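Local structure of oxidoreductase (Listeria innocua, 3E18) at residues Leu204-Thr214 and Ala224-Asn232; Glu258-Ser269 and Ser288-Pro298. The protein binds NAD and is probably a dehydrogenase of the GFO/IDH/MocA family, although its substrate is not known. All coordinates share one frame; numbering follows the deposited sequence.

Contact 1 of 2, residues Leu204-Thr214 and Ala224-Asn232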
loop_
_atom_site.group_PDB
_atom_site.type_symbol
_atom_site.label_atom_id
_atom_site.label_comp_id
_atom_site.label_asym_id
_atom_site.label_seq_id
_atom_site.Cartn_x
_atom_site.Cartn_y
_atom_site.Cartn_z
ATOM N N LEU A 204 3.658 -13.954 -13.825
ATOM C CA LEU A 204 4.394 -14.406 -15.002
ATOM C C LEU A 204 4.356 -15.926 -15.177
ATOM O O LEU A 204 4.666 -16.442 -16.254
ATOM C CB LEU A 204 5.829 -13.881 -14.984
ATOM C CG LEU A 204 5.961 -12.373 -15.223
ATOM C CD1 LEU A 204 7.409 -11.971 -15.312
ATOM C CD2 LEU A 204 5.211 -11.928 -16.469
ATOM N N GLY A 205 3.971 -16.633 -14.119
ATOM C CA GLY A 205 3.805 -18.084 -14.181
ATOM C C GLY A 205 5.058 -18.897 -13.911
ATOM O O GLY A 205 5.079 -20.099 -14.175
ATOM N N ASP A 206 6.092 -18.250 -13.373
ATOM C CA ASP A 206 7.334 -18.930 -13.003
ATOM C C ASP A 206 7.198 -19.654 -11.678
ATOM O O ASP A 206 6.236 -19.430 -10.935
ATOM C CB ASP A 206 8.498 -17.938 -12.930
ATOM C CG ASP A 206 9.043 -17.584 -14.290
ATOM O OD1 ASP A 206 9.403 -18.509 -15.052
ATOM O OD2 ASP A 206 9.118 -16.377 -14.598
ATOM N N GLU A 207 8.167 -20.518 -11.374
ATOM C CA GLU A 207 8.180 -21.241 -10.091
ATOM C C GLU A 207 8.640 -20.346 -8.938
ATOM O O GLU A 207 8.423 -20.664 -7.756
ATOM C CB GLU A 207 9.034 -22.519 -10.183
ATOM C CG GLU A 207 10.504 -22.280 -10.532
ATOM C CD GLU A 207 11.311 -23.566 -10.622
ATOM O OE1 GLU A 207 11.153 -24.302 -11.627
ATOM O OE2 GLU A 207 12.113 -23.827 -9.699
ATOM N N VAL A 208 9.258 -19.221 -9.293
ATOM C CA VAL A 208 9.654 -18.184 -8.331
ATOM C C VAL A 208 8.818 -16.913 -8.504
ATOM O O VAL A 208 8.230 -16.681 -9.561
ATOM C CB VAL A 208 11.146 -17.803 -8.467
ATOM C CG1 VAL A 208 12.033 -19.013 -8.192
ATOM C CG2 VAL A 208 11.450 -17.210 -9.851
ATOM N N ASP A 209 8.784 -16.104 -7.448
ATOM C CA ASP A 209 8.035 -14.848 -7.427
ATOM C C ASP A 209 8.600 -13.807 -8.389
ATOM O O ASP A 209 9.816 -13.644 -8.493
ATOM C CB ASP A 209 8.009 -14.287 -6.006
ATOM C CG ASP A 209 9.390 -13.875 -5.506
ATOM O OD1 ASP A 209 10.181 -14.755 -5.099
ATOM O OD2 ASP A 209 9.680 -12.662 -5.510
ATOM N N ASP A 210 7.715 -13.108 -9.097
ATOM C CA ASP A 210 8.146 -12.054 -10.015
ATOM C C ASP A 210 7.932 -10.691 -9.361
ATOM O O ASP A 210 8.139 -9.631 -9.960
ATOM C CB ASP A 210 7.442 -12.173 -11.372
ATOM C CG ASP A 210 5.921 -12.138 -11.264
ATOM O OD1 ASP A 210 5.378 -11.100 -10.840
ATOM O OD2 ASP A 210 5.265 -13.140 -11.634
ATOM N N GLY A 211 7.487 -10.725 -8.110
ATOM C CA GLY A 211 7.290 -9.511 -7.379
ATOM C C GLY A 211 6.699 -9.853 -6.030
ATOM O O GLY A 211 6.289 -10.978 -5.797
ATOM N N PHE A 212 6.616 -8.857 -5.170
ATOM C CA PHE A 212 6.016 -9.040 -3.847
ATOM C C PHE A 212 5.599 -7.717 -3.255
ATOM O O PHE A 212 5.962 -6.652 -3.766
ATOM C CB PHE A 212 6.991 -9.749 -2.907
ATOM C CG PHE A 212 8.180 -8.920 -2.513
ATOM C CD1 PHE A 212 8.202 -8.266 -1.289
ATOM C CD2 PHE A 212 9.282 -8.796 -3.360
ATOM C CE1 PHE A 212 9.287 -7.484 -0.915
ATOM C CE2 PHE A 212 10.374 -8.021 -2.980
ATOM C CZ PHE A 212 10.368 -7.368 -1.754
ATOM N N VAL A 213 4.866 -7.795 -2.146
ATOM C CA VAL A 213 4.645 -6.639 -1.321
ATOM C C VAL A 213 4.680 -7.174 0.102
ATOM O O VAL A 213 4.275 -8.305 0.341
ATOM C CB VAL A 213 3.302 -5.915 -1.662
ATOM C CG1 VAL A 213 2.149 -6.906 -1.798
ATOM C CG2 VAL A 213 2.978 -4.827 -0.639
ATOM N N THR A 214 5.209 -6.387 1.018
ATOM C CA THR A 214 5.207 -6.750 2.418
ATOM C C THR A 214 4.877 -5.539 3.289
ATOM O O THR A 214 5.241 -4.425 2.953
ATOM C CB THR A 214 6.549 -7.433 2.818
ATOM O OG1 THR A 214 6.566 -7.684 4.228
ATOM C CG2 THR A 214 7.749 -6.581 2.440
ATOM N N ALA A 224 6.196 0.055 7.468
ATOM C CA ALA A 224 6.806 0.172 6.142
ATOM C C ALA A 224 6.119 -0.745 5.207
ATOM O O ALA A 224 5.661 -1.800 5.602
ATOM C CB ALA A 224 8.304 -0.154 6.191
ATOM N N GLN A 225 6.063 -0.340 3.943
ATOM C CA GLN A 225 5.575 -1.211 2.914
ATOM C C GLN A 225 6.688 -1.260 1.894
ATOM O O GLN A 225 7.143 -0.207 1.464
ATOM C CB GLN A 225 4.305 -0.654 2.284
ATOM C CG GLN A 225 3.761 -1.538 1.143
ATOM C CD GLN A 225 2.398 -1.095 0.646
ATOM O OE1 GLN A 225 1.612 -0.539 1.400
ATOM N NE2 GLN A 225 2.115 -1.331 -0.641
ATOM N N ILE A 226 7.133 -2.472 1.553
ATOM C CA ILE A 226 8.221 -2.686 0.584
ATOM C C ILE A 226 7.647 -3.443 -0.583
ATOM O O ILE A 226 6.911 -4.418 -0.423
ATOM C CB ILE A 226 9.412 -3.497 1.198
ATOM C CG1 ILE A 226 9.884 -2.891 2.533
ATOM C CG2 ILE A 226 10.522 -3.714 0.180
ATOM C CD1 ILE A 226 10.300 -1.425 2.498
ATOM N N GLU A 227 7.988 -3.037 -1.792
ATOM C CA GLU A 227 7.314 -3.669 -2.894
ATOM C C GLU A 227 8.315 -3.738 -4.022
ATOM O O GLU A 227 9.137 -2.840 -4.165
ATOM C CB GLU A 227 6.157 -2.749 -3.253
ATOM C CG GLU A 227 5.104 -3.248 -4.157
ATOM C CD GLU A 227 3.963 -2.256 -4.200
ATOM O OE1 GLU A 227 3.180 -2.172 -3.222
ATOM O OE2 GLU A 227 3.872 -1.534 -5.206
ATOM N N VAL A 228 8.284 -4.836 -4.764
ATOM C CA VAL A 228 9.003 -4.952 -6.029
ATOM C C VAL A 228 7.987 -5.470 -6.998
ATOM O O VAL A 228 7.191 -6.343 -6.658
ATOM C CB VAL A 228 10.207 -5.933 -5.952
ATOM C CG1 VAL A 228 10.850 -6.155 -7.348
ATOM C CG2 VAL A 228 11.276 -5.414 -5.010
ATOM N N GLY A 229 8.002 -4.949 -8.219
ATOM C CA GLY A 229 7.134 -5.488 -9.233
ATOM C C GLY A 229 7.890 -5.459 -10.546
ATOM O O GLY A 229 8.669 -4.536 -10.790
ATOM N N THR A 230 7.666 -6.480 -11.367
ATOM C CA THR A 230 8.312 -6.595 -12.683
ATOM C C THR A 230 7.276 -6.676 -13.793
ATOM O O THR A 230 7.598 -7.001 -14.943
ATOM C CB THR A 230 9.291 -7.812 -12.762
ATOM O OG1 THR A 230 8.619 -9.035 -12.403
ATOM C CG2 THR A 230 10.488 -7.606 -11.856
ATOM N N THR A 231 6.031 -6.342 -13.451
ATOM C CA THR A 231 4.895 -6.422 -14.387
ATOM C C THR A 231 4.108 -5.105 -14.385
ATOM O O THR A 231 2.900 -5.078 -14.643
ATOM C CB THR A 231 3.939 -7.572 -13.987
ATOM O OG1 THR A 231 3.636 -7.478 -12.582
ATOM C CG2 THR A 231 4.591 -8.916 -14.241
ATOM N N ASN A 232 4.803 -4.016 -14.060
ATOM C CA ASN A 232 4.177 -2.722 -13.858
ATOM C C ASN A 232 4.538 -1.788 -14.994
ATOM O O ASN A 232 5.627 -1.216 -15.011
ATOM C CB ASN A 232 4.658 -2.116 -12.552
ATOM C CG ASN A 232 4.426 -3.026 -11.379
ATOM O OD1 ASN A 232 4.846 -4.184 -11.381
ATOM N ND2 ASN A 232 3.759 -2.507 -10.361
HETATM O O HOH W 1 5.486 -8.186 -10.556
#

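Contact 2 of 2, residues Glu258-Ser269 and Ser288-Pro298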
loop_
_atom_site.group_PDB
_atom_site.type_symbol
_atom_site.label_atom_id
_atom_site.label_comp_id
_atom_site.label_asym_id
_atom_site.label_seq_id
_atom_site.Cartn_x
_atom_site.Cartn_y
_atom_site.Cartn_z
ATOM N N GLU A 258 9.742 15.997 -3.964
ATOM C CA GLU A 258 9.591 17.164 -3.134
ATOM C C GLU A 258 9.130 16.762 -1.772
ATOM O O GLU A 258 8.825 15.606 -1.515
ATOM C CB GLU A 258 8.565 18.145 -3.732
ATOM C CG GLU A 258 7.141 17.619 -3.829
ATOM C CD GLU A 258 6.184 18.643 -4.425
ATOM O OE1 GLU A 258 6.600 19.413 -5.318
ATOM O OE2 GLU A 258 5.012 18.674 -4.002
ATOM N N ILE A 259 9.056 17.756 -0.915
ATOM C CA ILE A 259 8.541 17.604 0.428
ATOM C C ILE A 259 7.453 18.653 0.620
ATOM O O ILE A 259 7.595 19.780 0.148
ATOM C CB ILE A 259 9.671 17.825 1.415
ATOM C CG1 ILE A 259 10.627 16.629 1.385
ATOM C CG2 ILE A 259 9.132 18.036 2.828
ATOM C CD1 ILE A 259 12.000 16.975 1.830
ATOM N N VAL A 260 6.362 18.274 1.285
ATOM C CA VAL A 260 5.310 19.208 1.671
ATOM C C VAL A 260 5.113 19.112 3.192
ATOM O O VAL A 260 4.961 18.032 3.729
ATOM C CB VAL A 260 3.999 18.964 0.877
ATOM C CG1 VAL A 260 2.930 19.985 1.263
ATOM C CG2 VAL A 260 4.261 19.090 -0.641
ATOM N N LYS A 261 5.164 20.244 3.881
ATOM C CA LYS A 261 5.057 20.274 5.341
ATOM C C LYS A 261 3.935 21.205 5.756
ATOM O O LYS A 261 3.668 22.171 5.058
ATOM C CB LYS A 261 6.354 20.839 5.946
ATOM C CG LYS A 261 7.621 19.989 5.775
ATOM C CD LYS A 261 8.887 20.738 6.260
ATOM C CE LYS A 261 8.809 21.116 7.745
ATOM N NZ LYS A 261 8.789 19.919 8.608
ATOM N N PRO A 262 3.301 20.953 6.922
ATOM C CA PRO A 262 2.342 21.905 7.475
ATOM C C PRO A 262 3.031 23.157 8.043
ATOM O O PRO A 262 4.181 23.086 8.479
ATOM C CB PRO A 262 1.704 21.124 8.629
ATOM C CG PRO A 262 2.761 20.163 9.055
ATOM C CD PRO A 262 3.459 19.764 7.778
ATOM N N THR A 263 2.322 24.285 8.030
ATOM C CA THR A 263 2.764 25.498 8.726
ATOM C C THR A 263 1.950 25.653 9.999
ATOM O O THR A 263 0.976 24.920 10.207
ATOM C CB THR A 263 2.529 26.763 7.908
ATOM O OG1 THR A 263 1.127 27.055 7.863
ATOM C CG2 THR A 263 3.032 26.611 6.480
ATOM N N ALA A 264 2.323 26.630 10.828
ATOM C CA ALA A 264 1.559 26.975 12.041
ATOM C C ALA A 264 0.191 27.606 11.742
ATOM O O ALA A 264 -0.627 27.758 12.646
ATOM C CB ALA A 264 2.372 27.902 12.935
ATOM N N LEU A 265 -0.047 27.976 10.481
ATOM C CA LEU A 265 -1.317 28.586 10.066
ATOM C C LEU A 265 -2.366 27.563 9.629
ATOM O O LEU A 265 -3.526 27.922 9.400
ATOM C CB LEU A 265 -1.103 29.577 8.918
ATOM C CG LEU A 265 -0.044 30.679 9.033
ATOM C CD1 LEU A 265 0.028 31.445 7.721
ATOM C CD2 LEU A 265 -0.319 31.615 10.198
ATOM N N ALA A 266 -1.948 26.302 9.501
ATOM C CA ALA A 266 -2.836 25.207 9.092
ATOM C C ALA A 266 -3.985 24.959 10.075
ATOM O O ALA A 266 -5.086 24.595 9.659
ATOM C CB ALA A 266 -2.036 23.925 8.872
ATOM N N LYS A 267 -3.720 25.176 11.365
ATOM C CA LYS A 267 -4.687 24.929 12.438
ATOM C C LYS A 267 -5.897 25.868 12.417
ATOM O O LYS A 267 -7.000 25.466 12.798
ATOM C CB LYS A 267 -3.992 24.996 13.804
ATOM C CG LYS A 267 -3.271 23.712 14.196
ATOM C CD LYS A 267 -2.146 23.965 15.197
ATOM C CE LYS A 267 -1.513 22.651 15.652
ATOM N NZ LYS A 267 -0.268 22.847 16.446
ATOM N N THR A 268 -5.686 27.107 11.974
ATOM C CA THR A 268 -6.744 28.123 11.958
ATOM C C THR A 268 -7.363 28.333 10.572
ATOM O O THR A 268 -8.291 29.132 10.409
ATOM C CB THR A 268 -6.246 29.486 12.499
ATOM O OG1 THR A 268 -5.091 29.912 11.760
ATOM C CG2 THR A 268 -5.903 29.390 13.981
ATOM N N SER A 269 -6.851 27.615 9.578
ATOM C CA SER A 269 -7.343 27.766 8.218
ATOM C C SER A 269 -8.342 26.667 7.858
ATOM O O SER A 269 -8.422 25.634 8.529
ATOM C CB SER A 269 -6.181 27.776 7.228
ATOM O OG SER A 269 -5.756 26.457 6.947
ATOM N N SER A 288 -5.587 25.048 2.222
ATOM C CA SER A 288 -5.432 26.438 1.775
ATOM C C SER A 288 -3.946 26.768 1.586
ATOM O O SER A 288 -3.088 26.127 2.200
ATOM C CB SER A 288 -6.083 27.401 2.767
ATOM O OG SER A 288 -5.535 27.227 4.063
ATOM N N GLU A 289 -3.655 27.743 0.724
ATOM C CA GLU A 289 -2.275 28.145 0.383
ATOM C C GLU A 289 -1.395 28.382 1.618
ATOM O O GLU A 289 -0.258 27.904 1.679
ATOM C CB GLU A 289 -2.287 29.379 -0.539
ATOM C CG GLU A 289 -0.923 29.759 -1.129
ATOM C CD GLU A 289 -1.022 30.639 -2.381
ATOM O OE1 GLU A 289 -1.738 31.668 -2.352
ATOM O OE2 GLU A 289 -0.370 30.305 -3.397
ATOM N N GLU A 290 -1.958 29.069 2.613
ATOM C CA GLU A 290 -1.269 29.387 3.869
ATOM C C GLU A 290 -0.893 28.184 4.752
ATOM O O GLU A 290 -0.003 28.298 5.599
ATOM C CB GLU A 290 -2.095 30.387 4.694
ATOM C CG GLU A 290 -3.506 29.930 5.057
ATOM C CD GLU A 290 -4.579 30.470 4.115
ATOM O OE1 GLU A 290 -4.326 30.603 2.894
ATOM O OE2 GLU A 290 -5.691 30.757 4.604
ATOM N N ALA A 291 -1.574 27.051 4.550
ATOM C CA ALA A 291 -1.450 25.864 5.419
ATOM C C ALA A 291 -0.181 25.018 5.232
ATOM O O ALA A 291 0.181 24.237 6.110
ATOM C CB ALA A 291 -2.695 24.983 5.270
ATOM N N THR A 292 0.471 25.125 4.080
ATOM C CA THR A 292 1.618 24.269 3.801
ATOM C C THR A 292 2.814 25.017 3.209
ATOM O O THR A 292 2.673 26.105 2.627
ATOM C CB THR A 292 1.276 23.093 2.826
ATOM O OG1 THR A 292 0.999 23.611 1.522
ATOM C CG2 THR A 292 0.092 22.257 3.315
ATOM N N ASN A 293 3.984 24.408 3.364
ATOM C CA ASN A 293 5.194 24.803 2.648
ATOM C C ASN A 293 5.673 23.678 1.746
ATOM O O ASN A 293 5.654 22.517 2.139
ATOM C CB ASN A 293 6.316 25.116 3.635
ATOM C CG ASN A 293 6.120 26.433 4.348
ATOM O OD1 ASN A 293 5.757 27.438 3.736
ATOM N ND2 ASN A 293 6.367 26.437 5.660
ATOM N N THR A 294 6.134 24.017 0.552
ATOM C CA THR A 294 6.720 23.018 -0.329
ATOM C C THR A 294 8.220 23.239 -0.450
ATOM O O THR A 294 8.674 24.354 -0.733
ATOM C CB THR A 294 6.063 23.056 -1.704
ATOM O OG1 THR A 294 4.665 22.818 -1.541
ATOM C CG2 THR A 294 6.644 21.994 -2.616
ATOM N N LEU A 295 8.977 22.167 -0.223
ATOM C CA LEU A 295 10.430 22.217 -0.172
ATOM C C LEU A 295 11.041 21.258 -1.184
ATOM O O LEU A 295 10.430 20.260 -1.566
ATOM C CB LEU A 295 10.936 21.821 1.219
ATOM C CG LEU A 295 10.694 22.654 2.480
ATOM C CD1 LEU A 295 9.249 22.652 2.949
ATOM C CD2 LEU A 295 11.566 22.086 3.579
ATOM N N SER A 296 12.264 21.559 -1.592
ATOM C CA SER A 296 13.082 20.611 -2.336
ATOM C C SER A 296 13.515 19.498 -1.398
ATOM O O SER A 296 13.539 19.686 -0.173
ATOM C CB SER A 296 14.314 21.305 -2.924
ATOM O OG SER A 296 13.959 22.070 -4.062
ATOM N N LEU A 297 13.811 18.335 -1.977
ATOM C CA LEU A 297 14.486 17.250 -1.273
ATOM C C LEU A 297 15.869 17.711 -0.821
ATOM O O LEU A 297 16.542 18.421 -1.566
ATOM C CB LEU A 297 14.627 16.020 -2.187
ATOM C CG LEU A 297 13.321 15.349 -2.634
ATOM C CD1 LEU A 297 13.552 14.359 -3.760
ATOM C CD2 LEU A 297 12.672 14.655 -1.459
ATOM N N PRO A 298 16.301 17.302 0.392
ATOM C CA PRO A 298 17.623 17.681 0.881
ATOM C C PRO A 298 18.728 17.021 0.066
ATOM O O PRO A 298 18.457 16.129 -0.741
ATOM C CB PRO A 298 17.655 17.128 2.313
ATOM C CG PRO A 298 16.277 16.703 2.623
ATOM C CD PRO A 298 15.590 16.443 1.353
#

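Contact 1 of 2, residues Leu204-Thr214 and Ala224-Asn232
Phe212 and Thr214 pair with Val228 and Ile226 through four antiparallel backbone hydrogen bonds, between strand axes 4.7 Å apart whose directions differ by 169°. On the face carrying Phe212 and Val228, Phe212 CG lies between the backbone N and the carbonyl carbon (chi1 69°), which brings the ring over the partner strand. Val228 N then lies above one ring face near the rim, and Phe212 CE2 presses on Val228 CG2 at 3.4 Å. Ile226 runs alongside the ring, its CG2 4.1 Å from Phe212 CE1, while Thr214 CG2 lies at the ring edge, in its plane, and meets Ile226 CB at 3.7 Å. The two strands form a beta hairpin in the large mixed sheet of the C-terminal domain, and helix 173-188 covers this face with Val174, Trp177 and Leu181. On the other face Val213 CG2 rests 3.6 Å from Gln225 NE2 and also touches Glu227 OE1, two atoms that are hydrogen-bonded to each other; Glu227 OE2 turns to His154. Beyond the paired residues, Thr230 OG1 donates to a lone pair of Asp210 O over 2.6 Å, in the carbonyl plane. A water accepts from Thr230 N, donates to Asp210 OD1 and also bonds Thr231 OG1. Asp210 OD1 also bonds Ser201, and Thr231 OG1 bonds Lys242 of the second subunit. Leu204 CD2 and Thr231 CG2 meet tip to tip at 3.8 Å.

Contact 2 of 2, residues Glu258-Ser269 and Ser288-Pro298
Ile259 with Leu295, and Lys261 with Asn293, form two antiparallel hydrogen-bonded pairs, their four N-H...O bonds all 2.8 to 2.9 Å between N and O and nearly straight. A fifth backbone bond, Thr263 N to Ala291 O, continues the ladder past Pro262. Side-chain hydroxyls take over past the strand ends. Thr263 OG1, placed between its backbone N and carbonyl carbon (chi1 72°), donates in plane to a lone pair of Glu290 O at 2.8 Å and accepts from Leu265 N, an ST turn that overlaps the start of the type I turn Thr263-Ala266. Farther along, Ser269 OG and Ser288 OG share a 3.0 Å hydrogen bond. Apolar contacts include Ala266 CB against Ala291 CB at 3.8 Å, Lys261 CD across the Leu295 methyls, and Ile259, which reaches Pro298 CD with CD1 (3.7 Å) and Leu297 CD2 with CG1. Strand 292-295 is the outermost of the mixed sheet within this chain, and strand 257-262 separates it from 246-250. Helix 129-140 packs on Ile259, Leu297 and Pro298, whereas Val260, Pro262 and Thr292 face Ile234 and Phe233 of the second subunit.

Both contacts belong to one nine-stranded mixed sheet, contact 1 inside it and contact 2 at an outer edge, with strands 146-154, 239-243 and 246-250 between them. Their centres are 35 Å apart and their nearest atoms about 16 Å, so they do not touch. Contact 1 is buried and lies nearer the cofactor: the side chain of Val228 is about 13 Å from the bound NAD and about 10 Å from that of Lys96, an NAD-binding residue. Contact 2 lies at the surface, away from the annotated sites. Each also touches the second subunit, so both take part in the interface between the two chains.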